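Local atomic coordinates of reticulocyte-binding protein 2a (Plasmodium vivax, PDB entry 4Z8N), a protein that probably binds a receptor on the surface of reticulocytes during red-cell invasion by the malaria parasite, here represented by its alpha-helical erythrocyte-binding domain. Residues Pro58-Ser61 and Ser62-Gln66; Thr123-Met126 and Ser127-Asn130; Glu78-Ile81 and Phe82-Tyr86. All blocks are in the same frame, centred on the assembly; numbering follows the deposited sequence.

Contact 1 of 3, residues Pro58-Ser61 and Ser62-Gln66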
ATOM      1  N   PRO A  58       0.675  -0.017 -22.396  1.00 57.35           N
ATOM      2  CA  PRO A  58      -0.767  -0.179 -22.621  1.00 58.79           C
ATOM      3  C   PRO A  58      -1.475  -0.825 -21.432  1.00 58.94           C
ATOM      4  O   PRO A  58      -2.637  -0.514 -21.167  1.00 60.66           O
ATOM      5  CB  PRO A  58      -0.834  -1.092 -23.850  1.00 59.25           C
ATOM      6  CG  PRO A  58       0.473  -0.912 -24.531  1.00 62.03           C
ATOM      7  CD  PRO A  58       1.461  -0.724 -23.424  1.00 58.81           C
ATOM      8  N   LEU A  59      -0.778  -1.714 -20.729  1.00 57.32           N
ATOM      9  CA  LEU A  59      -1.339  -2.363 -19.549  1.00 54.58           C
ATOM     10  C   LEU A  59      -1.610  -1.348 -18.444  1.00 49.12           C
ATOM     11  O   LEU A  59      -2.677  -1.359 -17.831  1.00 54.63           O
ATOM     12  CB  LEU A  59      -0.406  -3.463 -19.037  1.00 54.93           C
ATOM     13  CG  LEU A  59      -0.828  -4.146 -17.732  1.00 54.97           C
ATOM     14  CD1 LEU A  59      -2.193  -4.803 -17.872  1.00 58.01           C
ATOM     15  CD2 LEU A  59       0.212  -5.160 -17.291  1.00 54.53           C
ATOM     16  N   MET A  60      -0.639  -0.471 -18.198  1.00 41.52           N
ATOM     17  CA  MET A  60      -0.786   0.575 -17.190  1.00 40.07           C
ATOM     18  C   MET A  60      -1.949   1.503 -17.533  1.00 44.99           C
ATOM     19  O   MET A  60      -2.697   1.932 -16.653  1.00 45.00           O
ATOM     20  CB  MET A  60       0.508   1.383 -17.053  1.00 37.66           C
ATOM     21  CG  MET A  60       0.409   2.533 -16.063  1.00 40.11           C
ATOM     22  SD  MET A  60       0.088   1.964 -14.375  1.00 48.15           S
ATOM     23  CE  MET A  60       1.740   1.558 -13.811  1.00 40.11           C
ATOM     24  N   SER A  61      -2.096   1.805 -18.818  1.00 50.33           N
ATOM     25  CA  SER A  61      -3.170   2.673 -19.282  1.00 57.77           C
ATOM     26  C   SER A  61      -4.536   2.045 -19.017  1.00 59.85           C
ATOM     27  O   SER A  61      -5.471   2.729 -18.604  1.00 60.59           O
ATOM     28  CB  SER A  61      -3.004   2.980 -20.771  1.00 65.77           C
ATOM     29  OG  SER A  61      -1.816   3.718 -21.006  1.00 68.40           O
ATOM     30  N   SER A  62      -4.641   0.741 -19.248  1.00 58.03           N
ATOM     31  CA  SER A  62      -5.889   0.019 -19.021  1.00 58.48           C
ATOM     32  C   SER A  62      -6.245  -0.016 -17.537  1.00 56.40           C
ATOM     33  O   SER A  62      -7.412   0.124 -17.166  1.00 58.51           O
ATOM     34  CB  SER A  62      -5.793  -1.404 -19.573  1.00 61.44           C
ATOM     35  OG  SER A  62      -5.593  -1.391 -20.977  1.00 65.63           O
ATOM     36  N   ILE A  63      -5.234  -0.204 -16.695  1.00 48.69           N
ATOM     37  CA  ILE A  63      -5.422  -0.189 -15.250  1.00 45.89           C
ATOM     38  C   ILE A  63      -5.843   1.199 -14.783  1.00 48.24           C
ATOM     39  O   ILE A  63      -6.797   1.347 -14.022  1.00 44.86           O
ATOM     40  CB  ILE A  63      -4.138  -0.610 -14.509  1.00 45.07           C
ATOM     41  CG1 ILE A  63      -3.761  -2.047 -14.870  1.00 44.99           C
ATOM     42  CG2 ILE A  63      -4.315  -0.468 -13.001  1.00 39.86           C
ATOM     43  CD1 ILE A  63      -2.447  -2.500 -14.270  1.00 42.83           C
ATOM     44  N   GLN A  64      -5.124   2.211 -15.257  1.00 50.73           N
ATOM     45  CA  GLN A  64      -5.382   3.593 -14.875  1.00 55.22           C
ATOM     46  C   GLN A  64      -6.794   4.024 -15.262  1.00 56.75           C
ATOM     47  O   GLN A  64      -7.469   4.718 -14.501  1.00 53.52           O
ATOM     48  CB  GLN A  64      -4.349   4.520 -15.519  1.00 62.89           C
ATOM     49  CG  GLN A  64      -4.140   5.824 -14.774  1.00 69.01           C
ATOM     50  CD  GLN A  64      -2.673   6.172 -14.621  1.00 72.86           C
ATOM     51  OE1 GLN A  64      -1.831   5.718 -15.397  1.00 74.01           O
ATOM     52  NE2 GLN A  64      -2.359   6.978 -13.613  1.00 73.81           N
ATOM     53  N   ASN A  65      -7.235   3.606 -16.446  1.00 54.95           N
ATOM     54  CA  ASN A  65      -8.587   3.909 -16.904  1.00 60.63           C
ATOM     55  C   ASN A  65      -9.638   3.242 -16.027  1.00 56.80           C
ATOM     56  O   ASN A  65     -10.677   3.832 -15.731  1.00 52.77           O
ATOM     57  CB  ASN A  65      -8.775   3.477 -18.360  1.00 69.07           C
ATOM     58  CG  ASN A  65      -7.936   4.293 -19.322  1.00 76.76           C
ATOM     59  OD1 ASN A  65      -7.601   5.446 -19.048  1.00 78.19           O
ATOM     60  ND2 ASN A  65      -7.589   3.697 -20.457  1.00 81.71           N
ATOM     61  N   GLN A  66      -9.361   2.009 -15.613  1.00 52.14           N
ATOM     62  CA  GLN A  66     -10.264   1.288 -14.727  1.00 52.91           C
ATOM     63  C   GLN A  66     -10.391   2.004 -13.384  1.00 48.82           C
ATOM     64  O   GLN A  66     -11.497   2.185 -12.875  1.00 45.17           O
ATOM     65  CB  GLN A  66      -9.784  -0.149 -14.515  1.00 53.16           C
ATOM     66  CG  GLN A  66     -10.644  -0.938 -13.541  1.00 53.58           C
ATOM     67  CD  GLN A  66     -10.232  -2.392 -13.442  1.00 53.42           C
ATOM     68  OE1 GLN A  66      -9.925  -3.032 -14.449  1.00 55.23           O
ATOM     69  NE2 GLN A  66     -10.221  -2.922 -12.225  1.00 48.53           N
TER
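P58 and S62 meet across one turn of helix 42-69, in a local i to i+4 contact that illustrates how a helix pairs a polar outer face with an apolar inner one. On the outer face the carbonyl of P58 is gripped twice by the same residue: S62 N donates to P58 O at 3.0 Å, and S62 OG donates to P58 O at 3.1 Å. The two donors come from opposite faces of the carbonyl plane, each tilted away from it by nearly 30°. The serine hydroxyl can fold back in this way because OG stands beside its own backbone N (chi1 -62°), pointing down the helix toward the preceding turn. S61, the residue before it, likewise hydrogen-bonds its OG to N57 O, one turn back. The regular ladder continues with I63 N to L59 O, Q64 N to M60 O and N65 N to S61 O, the middle rung measuring 2.8 Å from Q64 N to M60 O.

The inner face is built differently. L59 and I63, both buried, cross at a slant, with the branch point CG of L59 4.2 Å from CD1 of I63, an apolar touch; CG1 of I63 also lies 3.2 Å from L59 O. At the border of this face, CG of M60, opposite the backbone N (chi1 177°), comes 4.0 Å from OE1 of the partly exposed Q64.

This side of helix 42-69 packs on two other helices. L59 rests on Y122, R125 and M126 of helix 119-136, I63 also reaches M126, and L59 and M60 pack on M28 of helix 26-37, while Y22, P23 and F24, in the loop before helix 26-37, touch M60, and F24 also meets I63.

Contact 2 of 3, residues Thr123-Met126 and Ser127-Asn130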
ATOM      1  N   THR A 123      -2.761  -9.571 -13.592  1.00 47.81           N
ATOM      2  CA  THR A 123      -1.642 -10.346 -13.060  1.00 49.30           C
ATOM      3  C   THR A 123      -1.053 -11.289 -14.112  1.00 53.35           C
ATOM      4  O   THR A 123       0.165 -11.460 -14.193  1.00 50.45           O
ATOM      5  CB  THR A 123      -2.075 -11.169 -11.829  1.00 54.21           C
ATOM      6  OG1 THR A 123      -2.580 -10.288 -10.819  1.00 56.54           O
ATOM      7  CG2 THR A 123      -0.905 -11.964 -11.266  1.00 55.14           C
ATOM      8  N   ASP A 124      -1.928 -11.894 -14.912  1.00 56.19           N
ATOM      9  CA  ASP A 124      -1.505 -12.815 -15.963  1.00 60.73           C
ATOM     10  C   ASP A 124      -0.624 -12.124 -16.998  1.00 55.73           C
ATOM     11  O   ASP A 124       0.391 -12.669 -17.421  1.00 54.74           O
ATOM     12  CB  ASP A 124      -2.721 -13.442 -16.649  1.00 71.53           C
ATOM     13  CG  ASP A 124      -3.437 -14.449 -15.766  1.00 80.47           C
ATOM     14  OD1 ASP A 124      -3.011 -14.632 -14.605  1.00 79.29           O
ATOM     15  OD2 ASP A 124      -4.426 -15.054 -16.232  1.00 87.36           O
ATOM     16  N   ARG A 125      -1.015 -10.918 -17.396  1.00 53.91           N
ATOM     17  CA  ARG A 125      -0.257 -10.163 -18.388  1.00 55.77           C
ATOM     18  C   ARG A 125       1.092  -9.718 -17.844  1.00 51.43           C
ATOM     19  O   ARG A 125       2.085  -9.707 -18.569  1.00 52.22           O
ATOM     20  CB  ARG A 125      -1.051  -8.948 -18.859  1.00 56.89           C
ATOM     21  CG  ARG A 125      -2.331  -9.294 -19.586  1.00 68.47           C
ATOM     22  CD  ARG A 125      -3.071  -8.031 -19.948  1.00 76.08           C
ATOM     23  NE  ARG A 125      -2.311  -7.225 -20.898  1.00 84.27           N
ATOM     24  CZ  ARG A 125      -2.643  -5.991 -21.259  1.00 89.70           C
ATOM     25  NH1 ARG A 125      -3.709  -5.415 -20.729  1.00 92.26           N
ATOM     26  NH2 ARG A 125      -1.901  -5.327 -22.134  1.00 90.44           N
ATOM     27  N   MET A 126       1.121  -9.344 -16.568  1.00 45.69           N
ATOM     28  CA  MET A 126       2.372  -8.978 -15.914  1.00 46.60           C
ATOM     29  C   MET A 126       3.288 -10.192 -15.841  1.00 46.62           C
ATOM     30  O   MET A 126       4.499 -10.083 -16.023  1.00 48.89           O
ATOM     31  CB  MET A 126       2.112  -8.418 -14.514  1.00 46.28           C
ATOM     32  CG  MET A 126       1.247  -7.171 -14.503  1.00 45.59           C
ATOM     33  SD  MET A 126       0.681  -6.710 -12.850  1.00 45.98           S
ATOM     34  CE  MET A 126      -0.623  -5.558 -13.268  1.00 45.73           C
ATOM     35  N   SER A 127       2.694 -11.352 -15.581  1.00 39.63           N
ATOM     36  CA  SER A 127       3.443 -12.597 -15.509  1.00 45.95           C
ATOM     37  C   SER A 127       4.030 -12.946 -16.874  1.00 50.72           C
ATOM     38  O   SER A 127       5.169 -13.406 -16.971  1.00 46.14           O
ATOM     39  CB  SER A 127       2.546 -13.729 -15.006  1.00 51.85           C
ATOM     40  OG  SER A 127       3.265 -14.945 -14.917  1.00 58.46           O
ATOM     41  N   LYS A 128       3.248 -12.714 -17.923  1.00 54.54           N
ATOM     42  CA  LYS A 128       3.682 -12.987 -19.290  1.00 56.98           C
ATOM     43  C   LYS A 128       4.857 -12.100 -19.693  1.00 53.81           C
ATOM     44  O   LYS A 128       5.804 -12.568 -20.324  1.00 59.34           O
ATOM     45  CB  LYS A 128       2.521 -12.795 -20.266  1.00 62.91           C
ATOM     46  CG  LYS A 128       1.626 -14.016 -20.412  1.00 73.43           C
ATOM     47  CD  LYS A 128       0.278 -13.643 -21.009  1.00 79.52           C
ATOM     48  CE  LYS A 128      -0.855 -14.369 -20.302  1.00 83.85           C
ATOM     49  NZ  LYS A 128      -2.065 -13.508 -20.159  1.00 83.10           N
ATOM     50  N   PHE A 129       4.795 -10.824 -19.328  1.00 44.74           N
ATOM     51  CA  PHE A 129       5.888  -9.903 -19.627  1.00 51.73           C
ATOM     52  C   PHE A 129       7.129 -10.234 -18.806  1.00 53.31           C
ATOM     53  O   PHE A 129       8.254 -10.088 -19.286  1.00 57.44           O
ATOM     54  CB  PHE A 129       5.471  -8.454 -19.374  1.00 47.42           C
ATOM     55  CG  PHE A 129       6.558  -7.454 -19.667  1.00 47.70           C
ATOM     56  CD1 PHE A 129       6.845  -7.088 -20.974  1.00 49.57           C
ATOM     57  CD2 PHE A 129       7.291  -6.882 -18.638  1.00 40.19           C
ATOM     58  CE1 PHE A 129       7.845  -6.170 -21.250  1.00 45.01           C
ATOM     59  CE2 PHE A 129       8.293  -5.963 -18.908  1.00 40.58           C
ATOM     60  CZ  PHE A 129       8.569  -5.606 -20.214  1.00 44.27           C
ATOM     61  N   ASN A 130       6.920 -10.679 -17.570  1.00 49.07           N
ATOM     62  CA  ASN A 130       8.023 -11.066 -16.698  1.00 47.24           C
ATOM     63  C   ASN A 130       8.827 -12.223 -17.282  1.00 52.67           C
ATOM     64  O   ASN A 130      10.053 -12.245 -17.186  1.00 55.11           O
ATOM     65  CB  ASN A 130       7.506 -11.442 -15.309  1.00 47.16           C
ATOM     66  CG  ASN A 130       8.627 -11.747 -14.334  1.00 46.08           C
ATOM     67  OD1 ASN A 130       9.393 -10.858 -13.956  1.00 49.09           O
ATOM     68  ND2 ASN A 130       8.728 -13.002 -13.915  1.00 40.51           N
TER
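D124 and K128 lie one turn apart on helix 119-136, and the path of the lysine chain sets the character of this contact. K128 runs back along the helix over the carbonyl of D124, with its CG 3.5 Å and its CE 3.6 Å from D124 O. Bends at chi3 and chi4 carry the ammonium group past that oxygen to the aspartate's methylene, where NZ stands 3.6 Å from D124 CB. The carboxylate itself is turned away: OD2 of D124 remains 4.8 Å from NZ of K128. The two opposite charges may therefore attract through space, but their charged atoms are not in contact. On the neighbouring flank R125 holds its guanidinium group well apart from the lysine, with NE 6.3 Å from K128 NZ.

M126 and F129 are directed to another side of the helix. M126 extends fully beyond CG, whereas F129 places its ring carbon CG opposite the backbone N (chi1 -180°), which leads the ring away from the preceding turn. Both are buried: M126 lies against Q27 and F31, and F129 meets S55 and V56 and makes an edge-to-face ring contact with F31. Beneath these side chains the backbone ladder is regular, with F129 N reaching R125 O at 3.0 Å.

With D124 and K128 on the outer side, R125 at the border and the buried M126 and F129 on the inner one, this is an amphipathic helix, packed on helices 26-37 and 42-69 in the all-helical erythrocyte-binding domain. D124 also lies close to E120, a calcium ligand of this protein, although no calcium is bound here.

Contact 3 of 3, residues Glu78-Ile81 and Phe82-Tyr86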
ATOM      1  N   GLU A  78     -16.705   8.446   0.078  1.00 38.89           N
ATOM      2  CA  GLU A  78     -16.122   9.502   0.902  1.00 39.92           C
ATOM      3  C   GLU A  78     -17.175  10.466   1.450  1.00 38.92           C
ATOM      4  O   GLU A  78     -17.008  11.021   2.534  1.00 34.75           O
ATOM      5  CB  GLU A  78     -15.064  10.277   0.111  1.00 39.23           C
ATOM      6  CG  GLU A  78     -13.829   9.456  -0.231  1.00 43.01           C
ATOM      7  CD  GLU A  78     -12.639  10.315  -0.615  1.00 50.20           C
ATOM      8  OE1 GLU A  78     -12.439  10.546  -1.825  1.00 54.51           O
ATOM      9  OE2 GLU A  78     -11.900  10.752   0.294  1.00 53.24           O
ATOM     10  N   LYS A  79     -18.260  10.670   0.710  1.00 32.85           N
ATOM     11  CA  LYS A  79     -19.335  11.520   1.205  1.00 37.31           C
ATOM     12  C   LYS A  79     -20.073  10.831   2.348  1.00 36.04           C
ATOM     13  O   LYS A  79     -20.516  11.483   3.290  1.00 34.59           O
ATOM     14  CB  LYS A  79     -20.305  11.888   0.083  1.00 48.74           C
ATOM     15  CG  LYS A  79     -20.613  13.373   0.036  1.00 63.36           C
ATOM     16  CD  LYS A  79     -19.320  14.167   0.003  1.00 72.19           C
ATOM     17  CE  LYS A  79     -19.410  15.442   0.823  1.00 77.18           C
ATOM     18  NZ  LYS A  79     -18.126  16.192   0.802  1.00 80.11           N
ATOM     19  N   THR A  80     -20.199   9.510   2.265  1.00 36.62           N
ATOM     20  CA  THR A  80     -20.810   8.743   3.346  1.00 36.83           C
ATOM     21  C   THR A  80     -19.947   8.806   4.605  1.00 38.55           C
ATOM     22  O   THR A  80     -20.458   9.000   5.710  1.00 36.49           O
ATOM     23  CB  THR A  80     -21.022   7.273   2.945  1.00 37.02           C
ATOM     24  OG1 THR A  80     -21.876   7.213   1.797  1.00 42.52           O
ATOM     25  CG2 THR A  80     -21.663   6.494   4.084  1.00 39.65           C
ATOM     26  N   ILE A  81     -18.639   8.649   4.428  1.00 37.72           N
ATOM     27  CA  ILE A  81     -17.689   8.728   5.535  1.00 31.23           C
ATOM     28  C   ILE A  81     -17.741  10.100   6.209  1.00 30.56           C
ATOM     29  O   ILE A  81     -17.676  10.201   7.436  1.00 35.30           O
ATOM     30  CB  ILE A  81     -16.251   8.436   5.048  1.00 29.55           C
ATOM     31  CG1 ILE A  81     -16.135   6.979   4.605  1.00 29.46           C
ATOM     32  CG2 ILE A  81     -15.233   8.742   6.138  1.00 33.21           C
ATOM     33  CD1 ILE A  81     -14.790   6.615   4.038  1.00 28.93           C
ATOM     34  N   PHE A  82     -17.871  11.149   5.401  1.00 30.27           N
ATOM     35  CA  PHE A  82     -17.970  12.516   5.913  1.00 32.47           C
ATOM     36  C   PHE A  82     -19.182  12.670   6.836  1.00 40.85           C
ATOM     37  O   PHE A  82     -19.094  13.311   7.886  1.00 36.11           O
ATOM     38  CB  PHE A  82     -18.045  13.514   4.750  1.00 35.79           C
ATOM     39  CG  PHE A  82     -18.073  14.958   5.180  1.00 36.15           C
ATOM     40  CD1 PHE A  82     -17.183  15.432   6.131  1.00 36.81           C
ATOM     41  CD2 PHE A  82     -18.974  15.848   4.613  1.00 34.33           C
ATOM     42  CE1 PHE A  82     -17.203  16.760   6.523  1.00 42.81           C
ATOM     43  CE2 PHE A  82     -18.999  17.180   4.998  1.00 36.67           C
ATOM     44  CZ  PHE A  82     -18.112  17.637   5.955  1.00 47.53           C
ATOM     45  N   VAL A  83     -20.306  12.070   6.448  1.00 37.54           N
ATOM     46  CA  VAL A  83     -21.509  12.090   7.276  1.00 37.43           C
ATOM     47  C   VAL A  83     -21.290  11.328   8.583  1.00 33.37           C
ATOM     48  O   VAL A  83     -21.702  11.775   9.655  1.00 33.56           O
ATOM     49  CB  VAL A  83     -22.725  11.482   6.542  1.00 42.89           C
ATOM     50  CG1 VAL A  83     -23.961  11.528   7.430  1.00 44.77           C
ATOM     51  CG2 VAL A  83     -22.986  12.215   5.235  1.00 43.22           C
ATOM     52  N   LEU A  84     -20.629  10.180   8.486  1.00 30.73           N
ATOM     53  CA  LEU A  84     -20.408   9.316   9.641  1.00 32.66           C
ATOM     54  C   LEU A  84     -19.375   9.884  10.613  1.00 32.15           C
ATOM     55  O   LEU A  84     -19.368   9.532  11.793  1.00 30.39           O
ATOM     56  CB  LEU A  84     -19.972   7.923   9.180  1.00 30.91           C
ATOM     57  CG  LEU A  84     -20.989   7.126   8.363  1.00 34.41           C
ATOM     58  CD1 LEU A  84     -20.345   5.870   7.800  1.00 35.63           C
ATOM     59  CD2 LEU A  84     -22.203   6.770   9.212  1.00 33.88           C
ATOM     60  N   GLU A  85     -18.504  10.759  10.117  1.00 32.11           N
ATOM     61  CA  GLU A  85     -17.461  11.354  10.951  1.00 34.78           C
ATOM     62  C   GLU A  85     -17.932  12.641  11.607  1.00 36.02           C
ATOM     63  O   GLU A  85     -17.438  13.030  12.667  1.00 37.49           O
ATOM     64  CB  GLU A  85     -16.201  11.626  10.129  1.00 38.30           C
ATOM     65  CG  GLU A  85     -15.415  10.379   9.769  1.00 38.97           C
ATOM     66  CD  GLU A  85     -14.128  10.699   9.034  1.00 37.88           C
ATOM     67  OE1 GLU A  85     -13.968  11.854   8.587  1.00 37.92           O
ATOM     68  OE2 GLU A  85     -13.274   9.797   8.915  1.00 38.83           O
ATOM     69  N   TYR A  86     -18.890  13.304  10.967  1.00 36.64           N
ATOM     70  CA  TYR A  86     -19.434  14.548  11.493  1.00 34.58           C
ATOM     71  C   TYR A  86     -20.959  14.520  11.535  1.00 38.05           C
ATOM     72  O   TYR A  86     -21.611  15.305  10.849  1.00 39.81           O
ATOM     73  CB  TYR A  86     -18.947  15.731  10.652  1.00 35.83           C
ATOM     74  CG  TYR A  86     -17.440  15.885  10.638  1.00 37.64           C
ATOM     75  CD1 TYR A  86     -16.662  15.215   9.703  1.00 39.40           C
ATOM     76  CD2 TYR A  86     -16.798  16.695  11.565  1.00 41.46           C
ATOM     77  CE1 TYR A  86     -15.284  15.351   9.690  1.00 43.21           C
ATOM     78  CE2 TYR A  86     -15.422  16.838  11.558  1.00 44.83           C
ATOM     79  CZ  TYR A  86     -14.671  16.164  10.620  1.00 44.81           C
ATOM     80  OH  TYR A  86     -13.301  16.306  10.613  1.00 51.14           O
TER
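I81 and E85 pack side by side near the C-terminal end of helix 71-85, on the buried half of a contact whose other half faces outward. CG2 of I81 comes 3.6 Å from OE2 of E85, and the aliphatic CG of the glutamate lies 3.3 Å from I81 O. E85 remains extended beyond CG, which carries its carboxylate past the isoleucine to a salt bridge with K280; E210 lies close to the same oxygen, a like-charge neighbour whose charge the lysine probably helps to offset. Alongside, the side chains of T80 and L84 point the same way, with CG2 of T80 and CD1 of L84 4.0 Å apart, while T80 OG1 is hydrogen-bonded to OE1 of Q107 and to O of A76.

On the solvent side K79 and F82, both exposed, meet through little more than one ring carbon. K79 bends at chi2 and chi3 to bring its CE within 3.8 Å of CD2 of F82, in an oblique approach. F82 also makes an edge-to-face ring contact with H90.

The backbone ladder nears its end: E85 N to I81 O is bent (131°), and a last rung joins Y86 N to F82 O although Y86 has left helical geometry. Such a helix terminus, with its inner face set against helices 94-115, 199-237 and 246-297, is in keeping with the helical-bundle architecture of this erythrocyte-binding domain.

In the fold
Contacts 1 and 2 belong to one packing unit: they lie on helices 42-69 and 119-136, which are in direct contact, and each sets buried apolar side chains toward the other. Contact 3, on the helix that follows 42-69, stands apart, its nearest atoms about 14 Å from contact 1 and about 23 Å from contact 2. All three are partly buried, with contact 3 holding the largest share of buried residues. Their polar chemistry also varies: in contact 1 a serine hydroxyl returns to the backbone, in contact 2 oppositely charged groups approach without pairing, and in contact 3 a buried glutamate is paired with a lysine of helix 246-297, far along the chain.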